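Local structure of LAE5 (Uncultured bacterium, 5JD3) at residues A[33-38]-A[109-114]; A[86-90]-A[128-134]; A[158-162]-A[211-217]. The protein probably hydrolyses carboxylic ester bonds as a GDSL-family esterase built on a parallel-sheet fold flanked by helices. All blocks are in the same frame, centred on the assembly; numbering follows the deposited sequence.

How the contacts relate
From the N terminus, contact 1 comes first: the end of strand 29-34 and the turn into helix 36-39 meet the end of strand 106-110 and the turn into helix 113-121, with 70 residues between. Contact 2 opens within that loop, at the start of helix 88-100, and closes beyond it at the start of helix 132-146, so the two cross. They touch where N114 meets the backbone of N86. Contact 3 follows in series, joining the loop after strand 152-156 to the loop before helix 219-232. It touches contact 1, where S36 OG bonds to H216 NE2. Sheet centre, flanking helices and the probable catalytic loops are tied together, while contacts 2 and 3 stay apart.

Contact 1 (A[33-38]-A[109-114]); sequences IGDSIT and MMIGIN
I33 and M109 pair as neighbours on parallel strands, and a nearly straight backbone bond, M110 N to I33 O at 3.1 Å, joins the two strands near their C-terminal ends. Beyond it D35 turns its side chain toward 109-114. Its CB rests against N114 ND2 at 3.3 Å, the carboxylate and amide planes standing 70° apart. CG lies between the backbone N and the carbonyl carbon (chi1 45°), and the second torsion then turns one oxygen to its own helix and the other to the second segment. OD1 takes the amide of I37, N to OD1 3.2 Å, on its anti side and 29° out of the carboxylate plane, an N-cap bond at the start of helix 36-39. OD2 lies 3.8 Å from I113 CB, and a water donates to OD2 at 2.8 Å. That water in turn accepts from G112 N and N114 N, the latter 2.7 Å from its oxygen, so the buried carboxylate is linked to the first turn of helix 113-121; two helix starts are likely to favour its negative charge. These are two sequence blocks of the GDSL family: G34-D35-S36 carries the probable nucleophile S36, whose OG bonds to H216, and G112-I113-N114 begins the GxND block, whose asparagine in relatives serves the oxyanion hole. The N114 amide is also fixed from outside, its ND2 donating to N86 O. Backbone angles at G112 would jam any side chain against the preceding carbonyl. On the apolar side I37 takes the leucine place of GDSL. Its CG2 branch packs on the methyl ending the extended M110 chain, CG2 to CE 3.7 Å, and its CG1 branch meets I113 CD1 at 4.0 Å, crossing that side chain at about a right angle.

Contact 2 (A[86-90]-A[128-134]); sequences NTVRD and RHVCPEE
The backbones stay well apart, R89 and V130 coming nearest with their CA atoms 7.7 Å from each other, so side chains span the gap, R89 also reaching two main-chain carbonyls. R89 leaves its helix with CG anti to the backbone N (chi1 -176°) and bends at its third torsion, which turns the guanidinium across the end of E134. The grip is side-on: NE reaches E134 OE2 at 3.0 Å and NH2 meets the syn lone pair of E134 OE1 at 2.9 Å, a salt bridge of bent bonds with both oxygens tilted from the guanidinium plane. Along the NH1-NH2 edge, NH1 donates to R128 O at 3.2 Å from above the carbonyl plane, and NH2 adds a weak bond to H129 O. Both segments are helix starts: T87 and D90 form a capping box for helix 88-100, T87 N giving to D90 OD2, while C131 is the N-cap residue of helix 132-146. A leucine in place of R89 would probably leave E134 without its charged mate and the R128 carbonyl without this donor. V130 CG2 lies over one guanidinium face and also touches T87 CB. Its CG1 packs on V88 CG1 at 4.2 Å.

Contact 3 (A[158-162]-A[211-217]); sequences PYFIE and AWDRIHP
R214 and I215, the middle residues of the DxxH block that runs from D213 to H216, are held by Y159, F160, I161 and E162 of the loop after strand 152-156. D213 and H216 probably complete a Ser-His-Asp triad with S36, as in other GDSL hydrolases. The block enters through a type I turn from A211 to R214, and D213 OD1 then takes the amides of I215 and H216 from the same face of its carboxylate plane, an Asx turn included. D213 OD2 accepts from H216 ND1 at 2.8 Å, close to the plane of the imidazole, while NE2 faces S36. Across the contact, I161 N donates to R214 O at 3.0 Å, and the hydroxyl of Y159 gives a hydrogen bond to I215 O, nearly in line with that carbonyl. Y159 is thus anchored at the edge of its ring, with P217 CD 3.7 Å from its OH. I161, the centre of an inverse gamma turn, sends CG1 beside its own backbone N (chi1 -49°), and this carries CD1 to A211 CB at 3.8 Å and to P217 CB. F160 brings the tip of its ring over the centre of the R214 guanidinium, CZ to CZ 3.4 Å, with the two planes 54° apart, and its edge meets I215 CD1 at 3.6 Å. R214 bends at its third torsion and extends NH1 to E162 OE1 in a salt bridge, from above the carboxylate plane, at a site where both residues touch a crystal neighbour. Two successive carbonyls between D213 and H216 are therefore held from the 158-162 side, which is likely to fix the backbone that carries H216, while the D213 OD2 bond to ND1 probably limits rotation of the imidazole facing S36.

Contact 1 (A[33-38]-A[109-114])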
ATOM      1  N   ILE A  33      -5.620  -1.206   2.806  1.00 26.40           N
ATOM      2  CA  ILE A  33      -6.440  -0.419   1.894  1.00 30.40           C
ATOM      3  C   ILE A  33      -5.571   0.384   0.924  1.00 32.56           C
ATOM      4  O   ILE A  33      -4.496   0.862   1.288  1.00 32.18           O
ATOM      5  CB  ILE A  33      -7.382   0.525   2.687  1.00 26.32           C
ATOM      6  CG1 ILE A  33      -8.331   1.276   1.751  1.00 26.17           C
ATOM      7  CG2 ILE A  33      -6.582   1.492   3.553  1.00 25.26           C
ATOM      8  CD1 ILE A  33      -9.356   2.120   2.477  1.00 29.61           C
ATOM      9  N   GLY A  34      -6.028   0.509  -0.319  1.00 32.82           N
ATOM     10  CA  GLY A  34      -5.289   1.245  -1.330  1.00 30.64           C
ATOM     11  C   GLY A  34      -5.895   1.148  -2.718  1.00 32.82           C
ATOM     12  O   GLY A  34      -7.101   0.956  -2.868  1.00 33.70           O
ATOM     13  N   ASP A  35      -5.050   1.283  -3.738  1.00 31.00           N
ATOM     14  CA  ASP A  35      -5.509   1.248  -5.124  1.00 28.60           C
ATOM     15  C   ASP A  35      -5.467  -0.163  -5.712  1.00 24.21           C
ATOM     16  O   ASP A  35      -5.626  -1.147  -4.991  1.00 26.28           O
ATOM     17  CB  ASP A  35      -4.681   2.208  -5.982  1.00 32.46           C
ATOM     18  CG  ASP A  35      -3.193   2.105  -5.707  1.00 38.13           C
ATOM     19  OD1 ASP A  35      -2.694   0.979  -5.499  1.00 39.88           O
ATOM     20  OD2 ASP A  35      -2.519   3.158  -5.698  1.00 40.28           O
ATOM     21  N   SER A  36      -5.253  -0.251  -7.023  1.00 23.49           N
ATOM     22  CA  SER A  36      -5.292  -1.533  -7.725  1.00 29.49           C
ATOM     23  C   SER A  36      -4.148  -2.452  -7.314  1.00 32.89           C
ATOM     24  O   SER A  36      -4.256  -3.673  -7.421  1.00 35.39           O
ATOM     25  CB  SER A  36      -5.257  -1.320  -9.239  1.00 29.28           C
ATOM     26  OG  SER A  36      -3.942  -1.038  -9.684  1.00 37.95           O
ATOM     27  N   ILE A  37      -3.051  -1.860  -6.853  1.00 33.05           N
ATOM     28  CA  ILE A  37      -1.910  -2.636  -6.388  1.00 31.55           C
ATOM     29  C   ILE A  37      -2.301  -3.417  -5.135  1.00 25.73           C
ATOM     30  O   ILE A  37      -1.800  -4.514  -4.890  1.00 25.75           O
ATOM     31  CB  ILE A  37      -0.693  -1.734  -6.105  1.00 27.78           C
ATOM     32  CG1 ILE A  37      -0.355  -0.906  -7.345  1.00 23.85           C
ATOM     33  CG2 ILE A  37       0.512  -2.566  -5.688  1.00 24.49           C
ATOM     34  CD1 ILE A  37      -0.048  -1.743  -8.571  1.00 23.78           C
ATOM     35  N   THR A  38      -3.215  -2.848  -4.355  1.00 25.03           N
ATOM     36  CA  THR A  38      -3.781  -3.543  -3.206  1.00 22.52           C
ATOM     37  C   THR A  38      -4.942  -4.433  -3.648  1.00 22.81           C
ATOM     38  O   THR A  38      -5.048  -5.585  -3.226  1.00 20.20           O
ATOM     39  CB  THR A  38      -4.271  -2.556  -2.131  1.00 20.89           C
ATOM     40  OG1 THR A  38      -3.185  -1.712  -1.729  1.00 27.85           O
ATOM     41  CG2 THR A  38      -4.798  -3.303  -0.917  1.00 20.28           C
ATOM     42  N   MET A 109      -1.835   1.144   4.863  1.00 30.91           N
ATOM     43  CA  MET A 109      -2.314   1.975   3.768  1.00 32.28           C
ATOM     44  C   MET A 109      -1.232   2.235   2.730  1.00 35.56           C
ATOM     45  O   MET A 109      -0.104   2.603   3.062  1.00 36.17           O
ATOM     46  CB  MET A 109      -2.856   3.303   4.300  1.00 30.42           C
ATOM     47  CG  MET A 109      -3.195   4.311   3.214  1.00 29.53           C
ATOM     48  SD  MET A 109      -4.173   5.693   3.827  1.00 49.66           S
ATOM     49  CE  MET A 109      -3.284   6.100   5.325  1.00 23.57           C
ATOM     50  N   MET A 110      -1.589   2.029   1.469  1.00 31.93           N
ATOM     51  CA  MET A 110      -0.702   2.330   0.359  1.00 31.01           C
ATOM     52  C   MET A 110      -1.450   3.131  -0.697  1.00 30.73           C
ATOM     53  O   MET A 110      -2.300   2.597  -1.411  1.00 33.50           O
ATOM     54  CB  MET A 110      -0.136   1.049  -0.244  1.00 28.19           C
ATOM     55  CG  MET A 110       0.640   1.285  -1.516  1.00 30.85           C
ATOM     56  SD  MET A 110       1.332  -0.220  -2.204  1.00 67.04           S
ATOM     57  CE  MET A 110       1.694   0.359  -3.849  1.00 49.54           C
ATOM     58  N   ILE A 111      -1.133   4.417  -0.790  1.00 28.61           N
ATOM     59  CA  ILE A 111      -1.842   5.307  -1.696  1.00 28.19           C
ATOM     60  C   ILE A 111      -0.912   6.414  -2.188  1.00 29.88           C
ATOM     61  O   ILE A 111       0.024   6.808  -1.490  1.00 29.60           O
ATOM     62  CB  ILE A 111      -3.091   5.916  -1.008  1.00 17.24           C
ATOM     63  CG1 ILE A 111      -4.085   6.446  -2.044  1.00 17.23           C
ATOM     64  CG2 ILE A 111      -2.696   6.986   0.009  1.00 16.85           C
ATOM     65  CD1 ILE A 111      -4.759   5.355  -2.848  1.00 19.50           C
ATOM     66  N   GLY A 112      -1.152   6.897  -3.404  1.00 26.54           N
ATOM     67  CA  GLY A 112      -0.337   7.958  -3.963  1.00 29.13           C
ATOM     68  C   GLY A 112       0.015   7.768  -5.426  1.00 31.77           C
ATOM     69  O   GLY A 112       0.273   8.742  -6.134  1.00 32.29           O
ATOM     70  N   ILE A 113       0.029   6.518  -5.881  1.00 27.16           N
ATOM     71  CA  ILE A 113       0.394   6.209  -7.260  1.00 26.82           C
ATOM     72  C   ILE A 113      -0.537   6.897  -8.256  1.00 28.22           C
ATOM     73  O   ILE A 113      -0.080   7.621  -9.141  1.00 28.79           O
ATOM     74  CB  ILE A 113       0.385   4.690  -7.521  1.00 24.68           C
ATOM     75  CG1 ILE A 113       1.556   4.022  -6.798  1.00 27.41           C
ATOM     76  CG2 ILE A 113       0.465   4.401  -9.012  1.00 26.87           C
ATOM     77  CD1 ILE A 113       1.680   2.540  -7.075  1.00 30.52           C
ATOM     78  N   ASN A 114      -1.839   6.677  -8.104  1.00 21.06           N
ATOM     79  CA  ASN A 114      -2.822   7.304  -8.981  1.00 24.86           C
ATOM     80  C   ASN A 114      -2.877   8.813  -8.779  1.00 29.77           C
ATOM     81  O   ASN A 114      -3.165   9.562  -9.711  1.00 34.30           O
ATOM     82  CB  ASN A 114      -4.205   6.693  -8.755  1.00 21.96           C
ATOM     83  CG  ASN A 114      -4.282   5.250  -9.209  1.00 22.07           C
ATOM     84  OD1 ASN A 114      -3.723   4.881 -10.242  1.00 25.16           O
ATOM     85  ND2 ASN A 114      -4.973   4.423  -8.435  1.00 18.99           N
TER
HETATM   86  O   HOH W   1      -2.904   5.966  -5.725  1.00 37.82           O

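Contact 2 (A[86-90]-A[128-134])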
ATOM      1  N   ASN A  86      -8.084   4.371  -7.301  1.00 27.94           N
ATOM      2  CA  ASN A  86      -8.268   5.235  -6.140  1.00 30.73           C
ATOM      3  C   ASN A  86      -7.120   6.200  -5.871  1.00 31.43           C
ATOM      4  O   ASN A  86      -5.946   5.848  -5.993  1.00 26.32           O
ATOM      5  CB  ASN A  86      -8.499   4.385  -4.890  1.00 33.56           C
ATOM      6  CG  ASN A  86      -9.963   4.082  -4.654  1.00 37.48           C
ATOM      7  OD1 ASN A  86     -10.440   4.123  -3.519  1.00 37.10           O
ATOM      8  ND2 ASN A  86     -10.689   3.787  -5.726  1.00 36.79           N
ATOM      9  N   THR A  87      -7.482   7.426  -5.508  1.00 32.56           N
ATOM     10  CA  THR A  87      -6.537   8.385  -4.959  1.00 30.08           C
ATOM     11  C   THR A  87      -6.792   8.479  -3.460  1.00 26.72           C
ATOM     12  O   THR A  87      -7.665   7.788  -2.936  1.00 25.37           O
ATOM     13  CB  THR A  87      -6.675   9.773  -5.611  1.00 32.88           C
ATOM     14  OG1 THR A  87      -7.969  10.314  -5.318  1.00 34.51           O
ATOM     15  CG2 THR A  87      -6.498   9.675  -7.119  1.00 34.01           C
ATOM     16  N   VAL A  88      -6.042   9.331  -2.770  1.00 27.64           N
ATOM     17  CA  VAL A  88      -6.261   9.520  -1.340  1.00 28.16           C
ATOM     18  C   VAL A  88      -7.599  10.229  -1.125  1.00 30.39           C
ATOM     19  O   VAL A  88      -8.193  10.153  -0.050  1.00 31.14           O
ATOM     20  CB  VAL A  88      -5.113  10.321  -0.684  1.00 30.00           C
ATOM     21  CG1 VAL A  88      -5.184  11.790  -1.076  1.00 25.95           C
ATOM     22  CG2 VAL A  88      -5.148  10.162   0.830  1.00 33.23           C
ATOM     23  N   ARG A  89      -8.072  10.904  -2.170  1.00 31.86           N
ATOM     24  CA  ARG A  89      -9.375  11.553  -2.157  1.00 34.94           C
ATOM     25  C   ARG A  89     -10.490  10.513  -2.089  1.00 34.31           C
ATOM     26  O   ARG A  89     -11.467  10.679  -1.360  1.00 34.53           O
ATOM     27  CB  ARG A  89      -9.540  12.434  -3.398  1.00 38.77           C
ATOM     28  CG  ARG A  89     -10.824  13.243  -3.440  1.00 44.81           C
ATOM     29  CD  ARG A  89     -10.962  13.983  -4.765  1.00 50.09           C
ATOM     30  NE  ARG A  89     -10.041  15.113  -4.868  1.00 54.63           N
ATOM     31  CZ  ARG A  89      -9.376  15.437  -5.973  1.00 53.04           C
ATOM     32  NH1 ARG A  89      -9.520  14.713  -7.075  1.00 57.12           N
ATOM     33  NH2 ARG A  89      -8.561  16.483  -5.975  1.00 46.82           N
ATOM     34  N   ASP A  90     -10.328   9.436  -2.852  1.00 33.79           N
ATOM     35  CA  ASP A  90     -11.301   8.350  -2.873  1.00 35.97           C
ATOM     36  C   ASP A  90     -11.293   7.563  -1.566  1.00 35.05           C
ATOM     37  O   ASP A  90     -12.334   7.095  -1.107  1.00 33.48           O
ATOM     38  CB  ASP A  90     -11.025   7.407  -4.048  1.00 37.95           C
ATOM     39  CG  ASP A  90     -11.112   8.105  -5.389  1.00 48.34           C
ATOM     40  OD1 ASP A  90     -11.940   9.030  -5.529  1.00 55.75           O
ATOM     41  OD2 ASP A  90     -10.353   7.729  -6.306  1.00 50.79           O
ATOM     42  N   ARG A 128      -8.890  17.035 -11.887  1.00 66.06           N
ATOM     43  CA  ARG A 128      -8.759  15.664 -11.412  1.00 59.47           C
ATOM     44  C   ARG A 128      -7.540  15.470 -10.505  1.00 50.67           C
ATOM     45  O   ARG A 128      -7.539  14.611  -9.621  1.00 51.58           O
ATOM     46  CB  ARG A 128      -8.691  14.716 -12.616  1.00 65.44           C
ATOM     47  CG  ARG A 128      -8.103  13.345 -12.340  1.00 68.92           C
ATOM     48  CD  ARG A 128      -8.150  12.466 -13.578  1.00 74.31           C
ATOM     49  NE  ARG A 128      -9.508  12.026 -13.879  1.00 81.98           N
ATOM     50  CZ  ARG A 128     -10.084  10.961 -13.331  1.00 84.68           C
ATOM     51  NH1 ARG A 128      -9.417  10.224 -12.453  1.00 80.51           N
ATOM     52  NH2 ARG A 128     -11.324  10.632 -13.661  1.00 90.76           N
ATOM     53  N   HIS A 129      -6.517  16.293 -10.711  1.00 45.17           N
ATOM     54  CA  HIS A 129      -5.226  16.110 -10.049  1.00 40.31           C
ATOM     55  C   HIS A 129      -5.252  16.357  -8.541  1.00 37.05           C
ATOM     56  O   HIS A 129      -5.893  17.291  -8.059  1.00 36.56           O
ATOM     57  CB  HIS A 129      -4.183  17.024 -10.692  1.00 39.64           C
ATOM     58  CG  HIS A 129      -4.042  16.830 -12.169  1.00 43.99           C
ATOM     59  ND1 HIS A 129      -3.508  17.792 -12.999  1.00 48.66           N
ATOM     60  CD2 HIS A 129      -4.369  15.785 -12.966  1.00 44.53           C
ATOM     61  CE1 HIS A 129      -3.510  17.348 -14.243  1.00 50.56           C
ATOM     62  NE2 HIS A 129      -4.027  16.132 -14.250  1.00 48.13           N
ATOM     63  N   VAL A 130      -4.540  15.507  -7.806  1.00 34.64           N
ATOM     64  CA  VAL A 130      -4.367  15.682  -6.369  1.00 34.19           C
ATOM     65  C   VAL A 130      -3.008  16.315  -6.083  1.00 36.38           C
ATOM     66  O   VAL A 130      -1.977  15.644  -6.128  1.00 35.42           O
ATOM     67  CB  VAL A 130      -4.481  14.344  -5.611  1.00 32.99           C
ATOM     68  CG1 VAL A 130      -4.294  14.562  -4.115  1.00 29.89           C
ATOM     69  CG2 VAL A 130      -5.824  13.688  -5.892  1.00 34.13           C
ATOM     70  N   CYS A 131      -3.019  17.614  -5.799  1.00 36.90           N
ATOM     71  CA  CYS A 131      -1.799  18.368  -5.529  1.00 36.62           C
ATOM     72  C   CYS A 131      -1.092  17.856  -4.273  1.00 31.18           C
ATOM     73  O   CYS A 131      -1.725  17.242  -3.414  1.00 28.33           O
ATOM     74  CB  CYS A 131      -2.128  19.858  -5.388  1.00 40.22           C
ATOM     75  SG  CYS A 131      -2.805  20.614  -6.888  1.00128.67           S
ATOM     76  N   PRO A 132       0.228  18.093  -4.170  1.00 32.14           N
ATOM     77  CA  PRO A 132       1.003  17.682  -2.993  1.00 30.32           C
ATOM     78  C   PRO A 132       0.389  18.148  -1.674  1.00 31.47           C
ATOM     79  O   PRO A 132       0.437  17.418  -0.683  1.00 29.28           O
ATOM     80  CB  PRO A 132       2.360  18.351  -3.220  1.00 32.34           C
ATOM     81  CG  PRO A 132       2.481  18.438  -4.696  1.00 33.42           C
ATOM     82  CD  PRO A 132       1.090  18.687  -5.211  1.00 34.51           C
ATOM     83  N   GLU A 133      -0.186  19.347  -1.673  1.00 35.74           N
ATOM     84  CA  GLU A 133      -0.799  19.906  -0.474  1.00 39.99           C
ATOM     85  C   GLU A 133      -2.027  19.107  -0.042  1.00 40.88           C
ATOM     86  O   GLU A 133      -2.174  18.772   1.134  1.00 39.40           O
ATOM     87  CB  GLU A 133      -1.179  21.369  -0.705  1.00 46.02           C
ATOM     88  CG  GLU A 133      -1.918  22.009   0.458  1.00 54.60           C
ATOM     89  CD  GLU A 133      -2.133  23.496   0.262  1.00 67.05           C
ATOM     90  OE1 GLU A 133      -1.352  24.117  -0.489  1.00 71.90           O
ATOM     91  OE2 GLU A 133      -3.085  24.045   0.856  1.00 71.72           O
ATOM     92  N   GLU A 134      -2.905  18.805  -0.994  1.00 39.91           N
ATOM     93  CA  GLU A 134      -4.104  18.026  -0.703  1.00 39.00           C
ATOM     94  C   GLU A 134      -3.740  16.612  -0.269  1.00 33.83           C
ATOM     95  O   GLU A 134      -4.350  16.058   0.646  1.00 34.32           O
ATOM     96  CB  GLU A 134      -5.032  17.977  -1.918  1.00 40.23           C
ATOM     97  CG  GLU A 134      -6.284  17.139  -1.698  1.00 42.00           C
ATOM     98  CD  GLU A 134      -7.173  17.070  -2.924  1.00 48.71           C
ATOM     99  OE1 GLU A 134      -6.807  17.664  -3.960  1.00 54.27           O
ATOM    100  OE2 GLU A 134      -8.237  16.421  -2.852  1.00 48.26           O
TER

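Contact 3 (A[158-162]-A[211-217])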
ATOM      1  N   PRO A 158       4.099   5.090  -1.997  1.00 29.44           N
ATOM      2  CA  PRO A 158       3.810   4.871  -3.414  1.00 29.70           C
ATOM      3  C   PRO A 158       5.115   4.682  -4.174  1.00 26.85           C
ATOM      4  O   PRO A 158       6.157   5.137  -3.703  1.00 32.58           O
ATOM      5  CB  PRO A 158       3.096   6.158  -3.835  1.00 29.69           C
ATOM      6  CG  PRO A 158       3.590   7.188  -2.870  1.00 25.93           C
ATOM      7  CD  PRO A 158       3.759   6.458  -1.568  1.00 25.04           C
ATOM      8  N   TYR A 159       5.068   4.019  -5.320  1.00 24.14           N
ATOM      9  CA  TYR A 159       6.292   3.749  -6.055  1.00 27.41           C
ATOM     10  C   TYR A 159       6.133   3.974  -7.549  1.00 28.53           C
ATOM     11  O   TYR A 159       5.022   4.061  -8.072  1.00 24.19           O
ATOM     12  CB  TYR A 159       6.762   2.312  -5.802  1.00 26.81           C
ATOM     13  CG  TYR A 159       5.851   1.259  -6.392  1.00 25.64           C
ATOM     14  CD1 TYR A 159       6.037   0.794  -7.689  1.00 23.25           C
ATOM     15  CD2 TYR A 159       4.803   0.730  -5.655  1.00 21.47           C
ATOM     16  CE1 TYR A 159       5.203  -0.162  -8.232  1.00 23.20           C
ATOM     17  CE2 TYR A 159       3.970  -0.230  -6.192  1.00 26.15           C
ATOM     18  CZ  TYR A 159       4.170  -0.670  -7.478  1.00 24.54           C
ATOM     19  OH  TYR A 159       3.335  -1.626  -8.007  1.00 29.89           O
ATOM     20  N   PHE A 160       7.271   4.065  -8.224  1.00 26.81           N
ATOM     21  CA  PHE A 160       7.326   4.072  -9.674  1.00 24.77           C
ATOM     22  C   PHE A 160       8.498   3.189 -10.075  1.00 25.60           C
ATOM     23  O   PHE A 160       9.637   3.460  -9.701  1.00 24.96           O
ATOM     24  CB  PHE A 160       7.483   5.494 -10.214  1.00 24.06           C
ATOM     25  CG  PHE A 160       7.293   5.608 -11.700  1.00 24.13           C
ATOM     26  CD1 PHE A 160       6.292   4.898 -12.342  1.00 25.56           C
ATOM     27  CD2 PHE A 160       8.103   6.443 -12.452  1.00 25.48           C
ATOM     28  CE1 PHE A 160       6.111   5.006 -13.708  1.00 22.66           C
ATOM     29  CE2 PHE A 160       7.927   6.556 -13.820  1.00 26.23           C
ATOM     30  CZ  PHE A 160       6.929   5.836 -14.447  1.00 23.92           C
ATOM     31  N   ILE A 161       8.222   2.117 -10.810  1.00 26.93           N
ATOM     32  CA  ILE A 161       9.276   1.185 -11.189  1.00 24.23           C
ATOM     33  C   ILE A 161      10.130   1.806 -12.291  1.00 30.31           C
ATOM     34  O   ILE A 161      10.069   1.407 -13.454  1.00 31.39           O
ATOM     35  CB  ILE A 161       8.705  -0.172 -11.642  1.00 26.05           C
ATOM     36  CG1 ILE A 161       7.686  -0.677 -10.621  1.00 25.25           C
ATOM     37  CG2 ILE A 161       9.818  -1.200 -11.800  1.00 27.32           C
ATOM     38  CD1 ILE A 161       7.082  -2.021 -10.966  1.00 26.95           C
ATOM     39  N   GLU A 162      10.922   2.800 -11.903  1.00 29.32           N
ATOM     40  CA  GLU A 162      11.779   3.529 -12.827  1.00 28.94           C
ATOM     41  C   GLU A 162      13.023   4.025 -12.101  1.00 28.71           C
ATOM     42  O   GLU A 162      12.930   4.875 -11.215  1.00 27.66           O
ATOM     43  CB  GLU A 162      11.023   4.703 -13.453  1.00 26.27           C
ATOM     44  CG  GLU A 162      11.871   5.569 -14.368  1.00 34.50           C
ATOM     45  CD  GLU A 162      12.482   4.782 -15.510  1.00 38.51           C
ATOM     46  OE1 GLU A 162      11.731   4.079 -16.217  1.00 36.14           O
ATOM     47  OE2 GLU A 162      13.714   4.864 -15.700  1.00 41.66           O
ATOM     48  N   ALA A 211       7.330  -4.916 -14.846  1.00 30.67           N
ATOM     49  CA  ALA A 211       6.088  -4.278 -15.264  1.00 29.15           C
ATOM     50  C   ALA A 211       6.266  -3.446 -16.527  1.00 28.53           C
ATOM     51  O   ALA A 211       7.103  -2.544 -16.574  1.00 26.25           O
ATOM     52  CB  ALA A 211       5.543  -3.411 -14.141  1.00 24.37           C
ATOM     53  N   TRP A 212       5.469  -3.752 -17.546  1.00 29.17           N
ATOM     54  CA  TRP A 212       5.488  -2.994 -18.791  1.00 26.23           C
ATOM     55  C   TRP A 212       5.153  -1.524 -18.554  1.00 23.75           C
ATOM     56  O   TRP A 212       5.760  -0.640 -19.157  1.00 26.44           O
ATOM     57  CB  TRP A 212       4.513  -3.596 -19.806  1.00 27.19           C
ATOM     58  CG  TRP A 212       5.075  -4.745 -20.594  1.00 27.64           C
ATOM     59  CD1 TRP A 212       6.279  -5.361 -20.403  1.00 28.57           C
ATOM     60  CD2 TRP A 212       4.458  -5.408 -21.705  1.00 30.07           C
ATOM     61  NE1 TRP A 212       6.445  -6.369 -21.323  1.00 29.63           N
ATOM     62  CE2 TRP A 212       5.342  -6.419 -22.133  1.00 30.08           C
ATOM     63  CE3 TRP A 212       3.241  -5.246 -22.377  1.00 26.80           C
ATOM     64  CZ2 TRP A 212       5.049  -7.262 -23.204  1.00 25.83           C
ATOM     65  CZ3 TRP A 212       2.952  -6.084 -23.439  1.00 28.43           C
ATOM     66  CH2 TRP A 212       3.852  -7.079 -23.842  1.00 28.38           C
ATOM     67  N   ASP A 213       4.193  -1.265 -17.671  1.00 26.35           N
ATOM     68  CA  ASP A 213       3.778   0.107 -17.386  1.00 25.71           C
ATOM     69  C   ASP A 213       4.461   0.674 -16.143  1.00 25.18           C
ATOM     70  O   ASP A 213       4.099   1.750 -15.668  1.00 24.27           O
ATOM     71  CB  ASP A 213       2.252   0.190 -17.232  1.00 27.71           C
ATOM     72  CG  ASP A 213       1.711  -0.704 -16.121  1.00 23.03           C
ATOM     73  OD1 ASP A 213       2.482  -1.131 -15.236  1.00 23.71           O
ATOM     74  OD2 ASP A 213       0.492  -0.973 -16.129  1.00 24.09           O
ATOM     75  N   ARG A 214       5.430  -0.072 -15.617  1.00 22.61           N
ATOM     76  CA  ARG A 214       6.220   0.349 -14.460  1.00 22.97           C
ATOM     77  C   ARG A 214       5.368   0.616 -13.217  1.00 21.84           C
ATOM     78  O   ARG A 214       5.799   1.323 -12.307  1.00 19.94           O
ATOM     79  CB  ARG A 214       7.040   1.597 -14.804  1.00 21.87           C
ATOM     80  CG  ARG A 214       8.046   1.383 -15.925  1.00 23.41           C
ATOM     81  CD  ARG A 214       8.810   2.658 -16.249  1.00 22.73           C
ATOM     82  NE  ARG A 214       7.978   3.644 -16.932  1.00 23.37           N
ATOM     83  CZ  ARG A 214       8.415   4.830 -17.346  1.00 27.45           C
ATOM     84  NH1 ARG A 214       9.677   5.181 -17.144  1.00 21.34           N
ATOM     85  NH2 ARG A 214       7.589   5.665 -17.963  1.00 29.93           N
ATOM     86  N   ILE A 215       4.165   0.050 -13.182  1.00 22.38           N
ATOM     87  CA  ILE A 215       3.272   0.218 -12.038  1.00 24.17           C
ATOM     88  C   ILE A 215       2.644  -1.105 -11.610  1.00 25.84           C
ATOM     89  O   ILE A 215       2.741  -1.492 -10.446  1.00 26.02           O
ATOM     90  CB  ILE A 215       2.149   1.230 -12.334  1.00 23.91           C
ATOM     91  CG1 ILE A 215       2.713   2.649 -12.401  1.00 22.75           C
ATOM     92  CG2 ILE A 215       1.073   1.156 -11.261  1.00 27.22           C
ATOM     93  CD1 ILE A 215       3.369   3.107 -11.113  1.00 20.81           C
ATOM     94  N   HIS A 216       1.994  -1.787 -12.550  1.00 23.14           N
ATOM     95  CA  HIS A 216       1.382  -3.086 -12.276  1.00 23.52           C
ATOM     96  C   HIS A 216       2.350  -4.215 -12.618  1.00 27.38           C
ATOM     97  O   HIS A 216       2.516  -4.560 -13.788  1.00 29.70           O
ATOM     98  CB  HIS A 216       0.083  -3.254 -13.070  1.00 23.74           C
ATOM     99  CG  HIS A 216      -0.895  -2.136 -12.878  1.00 26.06           C
ATOM    100  ND1 HIS A 216      -1.001  -1.082 -13.758  1.00 25.91           N
ATOM    101  CD2 HIS A 216      -1.815  -1.913 -11.911  1.00 26.42           C
ATOM    102  CE1 HIS A 216      -1.942  -0.255 -13.340  1.00 27.78           C
ATOM    103  NE2 HIS A 216      -2.452  -0.736 -12.221  1.00 27.91           N
ATOM    104  N   PRO A 217       2.986  -4.802 -11.594  1.00 27.14           N
ATOM    105  CA  PRO A 217       4.041  -5.788 -11.824  1.00 28.36           C
ATOM    106  C   PRO A 217       3.516  -7.214 -11.923  1.00 27.39           C
ATOM    107  O   PRO A 217       2.338  -7.460 -11.660  1.00 28.08           O
ATOM    108  CB  PRO A 217       4.918  -5.629 -10.585  1.00 27.27           C
ATOM    109  CG  PRO A 217       3.927  -5.309  -9.501  1.00 28.45           C
ATOM    110  CD  PRO A 217       2.783  -4.554 -10.156  1.00 28.29           C
TER